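Local coordinates for protein RNA polymerase sigma factor (Bartonella quintana, PDB 5UXX) that probably acts as an ECF-type sigma factor, binding promoter DNA and directing RNA polymerase to begin transcription at particular genes, at residues Met42-Lys47 with Lys58-Thr63; Ile64-Phe69 with Ala135-Cys140. All blocks are in the same frame, centred on the assembly; numbering follows the deposited sequence.

Contact 1: residues Met42-Lys47 with Lys58-Thr63; sequences MKAWAK and KAWLFT
The carbonyl oxygen of Lys47, which accepts a hydrogen bond from the hydroxyl of Ser50, also meets the six-membered end of the Trp60 indole: Lys47 O lies 3.4 Å from Trp60 CZ2, at a slant to the ring. A second carbonyl comes in at the rim: Ala44 O lies near the plane of the ring, 3.5 Å from Trp60 CH2, where the slightly positive C-H rim probably favours an oxygen. No hydrogen bond spans the two segments; alongside these weakly polar touches there is ordinary apolar packing. The methyl of Ala44 does most of it, with Ala44 CB 3.6 Å from Leu61 CD2 and 3.9 Å from Trp60 CZ3; the indole and the leucine branch thus both rest on one methyl group. Trp60 reaches so far because its CG stands anti to the backbone N (chi1 -175°), which carries the indole across to the last turn of the facing helix. There Lys47, the first residue to leave helical geometry, adds its CB at 4.0 Å from Trp60 CZ2. Behind the interface, Ala59 O takes both the amide and the hydroxyl of Thr63, from opposite faces of its carbonyl plane. The contact illustrates how the benzo end of an indole can cover the end of a helix, here within sigma-70 region 2. It joins the C-terminal turn of helix 33-46 to the first turns of helix 57-81; Phe51 of the connecting loop meets Trp60 edge-to-face, and Leu12 and Val15 of helix 7-26 pack on Leu61.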
HETATM    1  N   MSE A  42       7.180  13.339  -3.928  1.00 35.41           N
HETATM    2  CA  MSE A  42       7.332  14.596  -4.649  0.52 36.78           C
HETATM    3  C   MSE A  42       6.010  15.351  -4.754  1.00 35.99           C
HETATM    4  O   MSE A  42       5.979  16.575  -4.622  1.00 36.87           O
HETATM    5  CB  MSE A  42       7.910  14.349  -6.045  0.52 37.33           C
HETATM    6  CG  MSE A  42       9.427  14.252  -6.069  0.52 40.82           C
HETATM    7 SE   MSE A  42      10.149  13.943  -7.853  0.52 73.10          SE
HETATM    8  CE  MSE A  42       9.499  12.128  -8.132  0.52 38.28           C
ATOM      9  N   LYS A  43       4.923  14.622  -4.982  1.00 33.23           N
ATOM     10  CA  LYS A  43       3.603  15.235  -5.087  1.00 31.82           C
ATOM     11  C   LYS A  43       3.109  15.718  -3.727  1.00 33.11           C
ATOM     12  O   LYS A  43       2.501  16.783  -3.623  1.00 37.16           O
ATOM     13  CB  LYS A  43       2.598  14.253  -5.691  1.00 30.86           C
ATOM     14  CG  LYS A  43       2.883  13.890  -7.139  1.00 39.48           C
ATOM     15  CD  LYS A  43       1.841  12.925  -7.681  1.00 46.64           C
ATOM     16  CE  LYS A  43       2.227  12.416  -9.059  1.00 48.06           C
ATOM     17  NZ  LYS A  43       2.328  13.518 -10.055  1.00 51.26           N
ATOM     18  N   ALA A  44       3.373  14.930  -2.691  1.00 31.24           N
ATOM     19  CA  ALA A  44       2.941  15.272  -1.342  1.00 31.17           C
ATOM     20  C   ALA A  44       3.663  16.513  -0.831  1.00 27.51           C
ATOM     21  O   ALA A  44       3.077  17.338  -0.132  1.00 26.45           O
ATOM     22  CB  ALA A  44       3.171  14.102  -0.400  1.00 24.10           C
ATOM     23  N   TRP A  45       4.939  16.640  -1.182  1.00 27.08           N
ATOM     24  CA  TRP A  45       5.722  17.799  -0.774  1.00 30.99           C
ATOM     25  C   TRP A  45       5.190  19.072  -1.422  1.00 31.85           C
ATOM     26  O   TRP A  45       5.163  20.131  -0.799  1.00 31.14           O
ATOM     27  CB  TRP A  45       7.198  17.607  -1.124  1.00 30.96           C
ATOM     28  CG  TRP A  45       8.089  18.616  -0.468  1.00 38.82           C
ATOM     29  CD1 TRP A  45       8.432  19.845  -0.955  1.00 35.76           C
ATOM     30  CD2 TRP A  45       8.736  18.494   0.804  1.00 40.06           C
ATOM     31  NE1 TRP A  45       9.259  20.490  -0.069  1.00 41.97           N
ATOM     32  CE2 TRP A  45       9.461  19.682   1.020  1.00 44.35           C
ATOM     33  CE3 TRP A  45       8.775  17.493   1.780  1.00 43.01           C
ATOM     34  CZ2 TRP A  45      10.216  19.898   2.170  1.00 48.02           C
ATOM     35  CZ3 TRP A  45       9.527  17.709   2.922  1.00 48.40           C
ATOM     36  CH2 TRP A  45      10.237  18.902   3.106  1.00 48.98           C
ATOM     37  N   ALA A  46       4.773  18.963  -2.678  1.00 34.00           N
ATOM     38  CA  ALA A  46       4.236  20.108  -3.400  1.00 31.76           C
ATOM     39  C   ALA A  46       2.847  20.493  -2.892  1.00 33.46           C
ATOM     40  O   ALA A  46       2.505  21.674  -2.842  1.00 32.52           O
ATOM     41  CB  ALA A  46       4.191  19.817  -4.893  1.00 33.22           C
ATOM     42  N   LYS A  47       2.054  19.497  -2.508  1.00 29.44           N
ATOM     43  CA  LYS A  47       0.685  19.741  -2.060  1.00 29.78           C
ATOM     44  C   LYS A  47       0.553  19.777  -0.540  1.00 33.15           C
ATOM     45  O   LYS A  47      -0.560  19.764  -0.013  1.00 38.47           O
ATOM     46  CB  LYS A  47      -0.249  18.663  -2.614  1.00 29.62           C
ATOM     47  CG  LYS A  47      -0.221  18.509  -4.122  1.00 48.19           C
ATOM     48  CD  LYS A  47      -0.853  17.190  -4.541  1.00 47.76           C
ATOM     49  CE  LYS A  47      -2.368  17.233  -4.428  1.00 53.29           C
ATOM     50  NZ  LYS A  47      -2.967  15.868  -4.424  1.00 54.06           N
ATOM     51  N   LYS A  58      -1.616  10.024   7.222  1.00 30.36           N
ATOM     52  CA  LYS A  58      -1.320   8.736   6.607  1.00 28.80           C
ATOM     53  C   LYS A  58      -2.323   8.430   5.501  1.00 24.55           C
ATOM     54  O   LYS A  58      -1.948   7.982   4.419  1.00 27.54           O
ATOM     55  CB  LYS A  58      -1.327   7.623   7.657  1.00 35.63           C
ATOM     56  CG  LYS A  58      -0.729   6.310   7.178  1.00 41.75           C
ATOM     57  CD  LYS A  58      -0.884   5.218   8.226  1.00 49.72           C
ATOM     58  CE  LYS A  58      -0.281   5.638   9.557  1.00 58.72           C
ATOM     59  NZ  LYS A  58      -0.590   4.663  10.640  1.00 62.41           N
ATOM     60  N   ALA A  59      -3.598   8.686   5.775  1.00 19.99           N
ATOM     61  CA  ALA A  59      -4.651   8.474   4.789  1.00 21.02           C
ATOM     62  C   ALA A  59      -4.493   9.431   3.611  1.00 24.40           C
ATOM     63  O   ALA A  59      -4.771   9.074   2.466  1.00 25.13           O
ATOM     64  CB  ALA A  59      -6.020   8.644   5.429  1.00 22.02           C
ATOM     65  N   TRP A  60      -4.047  10.647   3.905  1.00 22.81           N
ATOM     66  CA  TRP A  60      -3.804  11.653   2.877  1.00 24.35           C
ATOM     67  C   TRP A  60      -2.686  11.204   1.941  1.00 25.72           C
ATOM     68  O   TRP A  60      -2.787  11.342   0.722  1.00 29.70           O
ATOM     69  CB  TRP A  60      -3.455  12.997   3.522  1.00 18.55           C
ATOM     70  CG  TRP A  60      -3.312  14.129   2.550  1.00 24.26           C
ATOM     71  CD1 TRP A  60      -4.318  14.788   1.907  1.00 25.42           C
ATOM     72  CD2 TRP A  60      -2.090  14.744   2.120  1.00 28.45           C
ATOM     73  NE1 TRP A  60      -3.801  15.771   1.099  1.00 29.28           N
ATOM     74  CE2 TRP A  60      -2.435  15.765   1.212  1.00 30.76           C
ATOM     75  CE3 TRP A  60      -0.740  14.529   2.411  1.00 25.88           C
ATOM     76  CZ2 TRP A  60      -1.480  16.569   0.593  1.00 30.53           C
ATOM     77  CZ3 TRP A  60       0.208  15.328   1.796  1.00 27.41           C
ATOM     78  CH2 TRP A  60      -0.167  16.336   0.897  1.00 29.42           C
ATOM     79  N   LEU A  61      -1.622  10.661   2.525  1.00 24.51           N
ATOM     80  CA  LEU A  61      -0.470  10.194   1.761  1.00 22.83           C
ATOM     81  C   LEU A  61      -0.801   8.944   0.951  1.00 25.11           C
ATOM     82  O   LEU A  61      -0.407   8.825  -0.209  1.00 27.78           O
ATOM     83  CB  LEU A  61       0.708   9.917   2.697  1.00 25.21           C
ATOM     84  CG  LEU A  61       1.335  11.152   3.347  1.00 30.89           C
ATOM     85  CD1 LEU A  61       2.325  10.756   4.429  1.00 32.91           C
ATOM     86  CD2 LEU A  61       2.009  12.016   2.297  1.00 29.89           C
ATOM     87  N   PHE A  62      -1.523   8.014   1.571  1.00 21.66           N
ATOM     88  CA  PHE A  62      -1.919   6.777   0.907  1.00 17.89           C
ATOM     89  C   PHE A  62      -2.838   7.052  -0.279  1.00 24.95           C
ATOM     90  O   PHE A  62      -2.786   6.351  -1.289  1.00 27.23           O
ATOM     91  CB  PHE A  62      -2.608   5.832   1.894  1.00 18.35           C
ATOM     92  CG  PHE A  62      -1.658   4.963   2.675  1.00 19.48           C
ATOM     93  CD1 PHE A  62      -0.555   5.508   3.312  1.00 14.29           C
ATOM     94  CD2 PHE A  62      -1.876   3.598   2.775  1.00 18.67           C
ATOM     95  CE1 PHE A  62       0.315   4.707   4.031  1.00 17.09           C
ATOM     96  CE2 PHE A  62      -1.010   2.792   3.494  1.00 15.92           C
ATOM     97  CZ  PHE A  62       0.086   3.348   4.121  1.00 17.63           C
ATOM     98  N   THR A  63      -3.677   8.075  -0.147  1.00 26.83           N
ATOM     99  CA  THR A  63      -4.584   8.473  -1.217  1.00 21.49           C
ATOM    100  C   THR A  63      -3.812   8.922  -2.455  1.00 25.27           C
ATOM    101  O   THR A  63      -4.166   8.572  -3.581  1.00 26.00           O
ATOM    102  CB  THR A  63      -5.524   9.608  -0.766  1.00 27.99           C
ATOM    103  OG1 THR A  63      -6.240   9.200   0.405  1.00 26.06           O
ATOM    104  CG2 THR A  63      -6.516   9.953  -1.868  1.00 22.99           C
TER

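Contact 2: residues Ile64-Phe69 with Ala135-Cys140; sequences ILRNEF and AAICGC
Arg66 crosses to Ile137 and Cys138 on an extended chain: chi1 of 159° sets CG anti to the backbone N, the next two torsions stay near trans, and chi4 of 87° turns the guanidinium broadside to the end of helix 131-138. Its aliphatic part meets Ile137 first, with Arg66 CD 3.8 Å from Ile137 CG2. Farther out, Cys138 CA lies 3.4 Å above the guanidinium plane, displaced toward the rim, and Cys138 SG is 3.6 Å from Arg66 NH1. Ile137 O stands over that same face. Although Arg66 NE comes within 3.2 Å of Ile137 O, and Arg66 NH2 within 3.3 Å of Cys138 O, neither approach has the angle of a hydrogen bond. Two of its nitrogens have partners of their own: NH1 forms a salt bridge with Glu119 of helix 115-125, and Arg66 NE makes a weak bond of 3.4 Å to Asn67 OD1. The helix beneath closes in a Schellman motif, Gly139 taking positive phi while Cys140 N bonds to Ala135 O and, weakly, Gly139 N to Ala136 O. The chemistry is therefore that of a cation laid flat on a helix C-terminus: the carbonyls there probably favour the positive charge electrostatically, while Glu119 supplies the directed pairing, so that one arginine of region 2 touches two helices of region 4, by packing on one and by a salt bridge to the other.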
ATOM      1  N   ILE A  64      -2.755   9.699  -2.238  1.00 20.59           N
ATOM      2  CA  ILE A  64      -1.917  10.172  -3.335  1.00 21.77           C
ATOM      3  C   ILE A  64      -1.240   9.009  -4.057  1.00 26.63           C
ATOM      4  O   ILE A  64      -1.236   8.952  -5.288  1.00 24.45           O
ATOM      5  CB  ILE A  64      -0.840  11.154  -2.835  1.00 27.62           C
ATOM      6  CG1 ILE A  64      -1.495  12.419  -2.273  1.00 25.45           C
ATOM      7  CG2 ILE A  64       0.126  11.508  -3.955  1.00 23.05           C
ATOM      8  CD1 ILE A  64      -0.514  13.394  -1.657  1.00 28.86           C
ATOM      9  N   LEU A  65      -0.686   8.077  -3.288  1.00 22.49           N
ATOM     10  CA  LEU A  65      -0.009   6.917  -3.859  1.00 25.92           C
ATOM     11  C   LEU A  65      -0.995   6.018  -4.599  1.00 30.23           C
ATOM     12  O   LEU A  65      -0.711   5.556  -5.704  1.00 36.24           O
ATOM     13  CB  LEU A  65       0.719   6.121  -2.770  1.00 20.73           C
ATOM     14  CG  LEU A  65       1.692   5.035  -3.244  1.00 22.09           C
ATOM     15  CD1 LEU A  65       2.900   4.958  -2.326  1.00 27.11           C
ATOM     16  CD2 LEU A  65       1.012   3.675  -3.329  1.00 21.25           C
ATOM     17  N   ARG A  66      -2.144   5.765  -3.978  1.00 26.30           N
ATOM     18  CA  ARG A  66      -3.186   4.948  -4.591  1.00 26.59           C
ATOM     19  C   ARG A  66      -3.624   5.497  -5.945  1.00 30.83           C
ATOM     20  O   ARG A  66      -3.725   4.756  -6.922  1.00 30.46           O
ATOM     21  CB  ARG A  66      -4.402   4.851  -3.666  1.00 30.64           C
ATOM     22  CG  ARG A  66      -5.677   4.475  -4.399  1.00 39.81           C
ATOM     23  CD  ARG A  66      -6.917   5.011  -3.712  1.00 35.82           C
ATOM     24  NE  ARG A  66      -8.047   5.083  -4.637  1.00 43.47           N
ATOM     25  CZ  ARG A  66      -8.889   4.083  -4.873  1.00 49.12           C
ATOM     26  NH1 ARG A  66      -8.736   2.923  -4.252  1.00 43.54           N
ATOM     27  NH2 ARG A  66      -9.886   4.243  -5.732  1.00 63.20           N
ATOM     28  N   ASN A  67      -3.861   6.804  -6.001  1.00 23.88           N
ATOM     29  CA  ASN A  67      -4.367   7.429  -7.215  1.00 33.29           C
ATOM     30  C   ASN A  67      -3.306   7.484  -8.303  1.00 31.81           C
ATOM     31  O   ASN A  67      -3.611   7.347  -9.487  1.00 38.00           O
ATOM     32  CB  ASN A  67      -4.889   8.836  -6.914  1.00 27.42           C
ATOM     33  CG  ASN A  67      -6.210   8.818  -6.170  1.00 37.31           C
ATOM     34  OD1 ASN A  67      -7.007   7.890  -6.317  1.00 36.53           O
ATOM     35  ND2 ASN A  67      -6.451   9.847  -5.365  1.00 31.94           N
ATOM     36  N   GLU A  68      -2.057   7.683  -7.895  1.00 25.77           N
ATOM     37  CA  GLU A  68      -0.948   7.678  -8.836  1.00 34.32           C
ATOM     38  C   GLU A  68      -0.742   6.281  -9.405  1.00 32.29           C
ATOM     39  O   GLU A  68      -0.427   6.123 -10.583  1.00 32.95           O
ATOM     40  CB  GLU A  68       0.335   8.178  -8.166  1.00 35.33           C
ATOM     41  CG  GLU A  68       1.578   8.084  -9.042  1.00 41.92           C
ATOM     42  CD  GLU A  68       1.496   8.952 -10.288  1.00 48.41           C
ATOM     43  OE1 GLU A  68       0.685   9.900 -10.310  1.00 50.25           O
ATOM     44  OE2 GLU A  68       2.247   8.680 -11.249  1.00 51.42           O
ATOM     45  N   PHE A  69      -0.944   5.268  -8.567  1.00 24.43           N
ATOM     46  CA  PHE A  69      -0.778   3.880  -8.984  1.00 31.79           C
ATOM     47  C   PHE A  69      -1.792   3.482 -10.054  1.00 32.93           C
ATOM     48  O   PHE A  69      -1.428   2.905 -11.076  1.00 35.54           O
ATOM     49  CB  PHE A  69      -0.896   2.939  -7.784  1.00 25.27           C
ATOM     50  CG  PHE A  69      -1.064   1.495  -8.163  1.00 30.43           C
ATOM     51  CD1 PHE A  69       0.005   0.769  -8.665  1.00 33.72           C
ATOM     52  CD2 PHE A  69      -2.288   0.863  -8.020  1.00 27.69           C
ATOM     53  CE1 PHE A  69      -0.144  -0.561  -9.017  1.00 33.05           C
ATOM     54  CE2 PHE A  69      -2.445  -0.466  -8.370  1.00 31.57           C
ATOM     55  CZ  PHE A  69      -1.372  -1.179  -8.870  1.00 31.36           C
ATOM     56  N   ALA A 135     -12.655   3.852   3.375  1.00 30.05           N
ATOM     57  CA  ALA A 135     -13.706   4.193   2.423  1.00 28.87           C
ATOM     58  C   ALA A 135     -13.402   5.521   1.737  1.00 29.32           C
ATOM     59  O   ALA A 135     -13.619   5.674   0.535  1.00 30.74           O
ATOM     60  CB  ALA A 135     -15.056   4.249   3.118  1.00 30.36           C
ATOM     61  N   ALA A 136     -12.903   6.478   2.512  1.00 30.32           N
ATOM     62  CA  ALA A 136     -12.532   7.786   1.984  1.00 31.93           C
ATOM     63  C   ALA A 136     -11.382   7.669   0.989  1.00 35.68           C
ATOM     64  O   ALA A 136     -11.374   8.339  -0.043  1.00 45.62           O
ATOM     65  CB  ALA A 136     -12.160   8.731   3.116  1.00 29.88           C
ATOM     66  N   ILE A 137     -10.413   6.818   1.310  1.00 32.07           N
ATOM     67  CA  ILE A 137      -9.268   6.584   0.437  1.00 32.29           C
ATOM     68  C   ILE A 137      -9.701   5.997  -0.905  1.00 33.28           C
ATOM     69  O   ILE A 137      -9.258   6.447  -1.961  1.00 37.12           O
ATOM     70  CB  ILE A 137      -8.240   5.638   1.097  1.00 31.18           C
ATOM     71  CG1 ILE A 137      -7.606   6.307   2.317  1.00 24.42           C
ATOM     72  CG2 ILE A 137      -7.164   5.230   0.103  1.00 24.29           C
ATOM     73  CD1 ILE A 137      -6.714   5.387   3.123  1.00 27.38           C
ATOM     74  N   CYS A 138     -10.579   5.000  -0.857  1.00 32.65           N
ATOM     75  CA  CYS A 138     -11.021   4.314  -2.068  1.00 33.55           C
ATOM     76  C   CYS A 138     -12.175   5.037  -2.756  1.00 37.54           C
ATOM     77  O   CYS A 138     -12.582   4.663  -3.856  1.00 38.33           O
ATOM     78  CB  CYS A 138     -11.431   2.877  -1.743  1.00 29.03           C
ATOM     79  SG  CYS A 138     -10.094   1.856  -1.094  1.00 33.63           S
ATOM     80  N   GLY A 139     -12.696   6.075  -2.109  1.00 39.79           N
ATOM     81  CA  GLY A 139     -13.795   6.842  -2.664  1.00 40.59           C
ATOM     82  C   GLY A 139     -15.073   6.035  -2.804  1.00 40.42           C
ATOM     83  O   GLY A 139     -15.782   6.145  -3.805  1.00 40.68           O
ATOM     84  N   CYS A 140     -15.367   5.217  -1.798  1.00 37.14           N
ATOM     85  CA  CYS A 140     -16.574   4.399  -1.807  1.00 36.11           C
ATOM     86  C   CYS A 140     -17.263   4.426  -0.448  1.00 36.93           C
ATOM     87  O   CYS A 140     -16.793   5.079   0.483  1.00 39.38           O
ATOM     88  CB  CYS A 140     -16.245   2.958  -2.200  1.00 31.79           C
ATOM     89  SG  CYS A 140     -15.198   2.084  -1.014  1.00 37.23           S
TER

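Both contacts draw on helix 57-81, using successive parts of it in different directions. Contact 1 is local, closing a short loop within region 2 toward the periphery of the chain; contact 2 lies nearer the centre and joins region 2 to region 4 across a long separation in sequence. Each is partly buried and lacks a hydrogen bond between its segments, yet the chemistry differs: an indole ring and small apolar groups in one, a charged flat group in the other. In both, a long side chain of the shared helix meets the C-terminal end of another. They also touch directly, Thr63 OG1 lying 3.7 Å from Ile137 CG1.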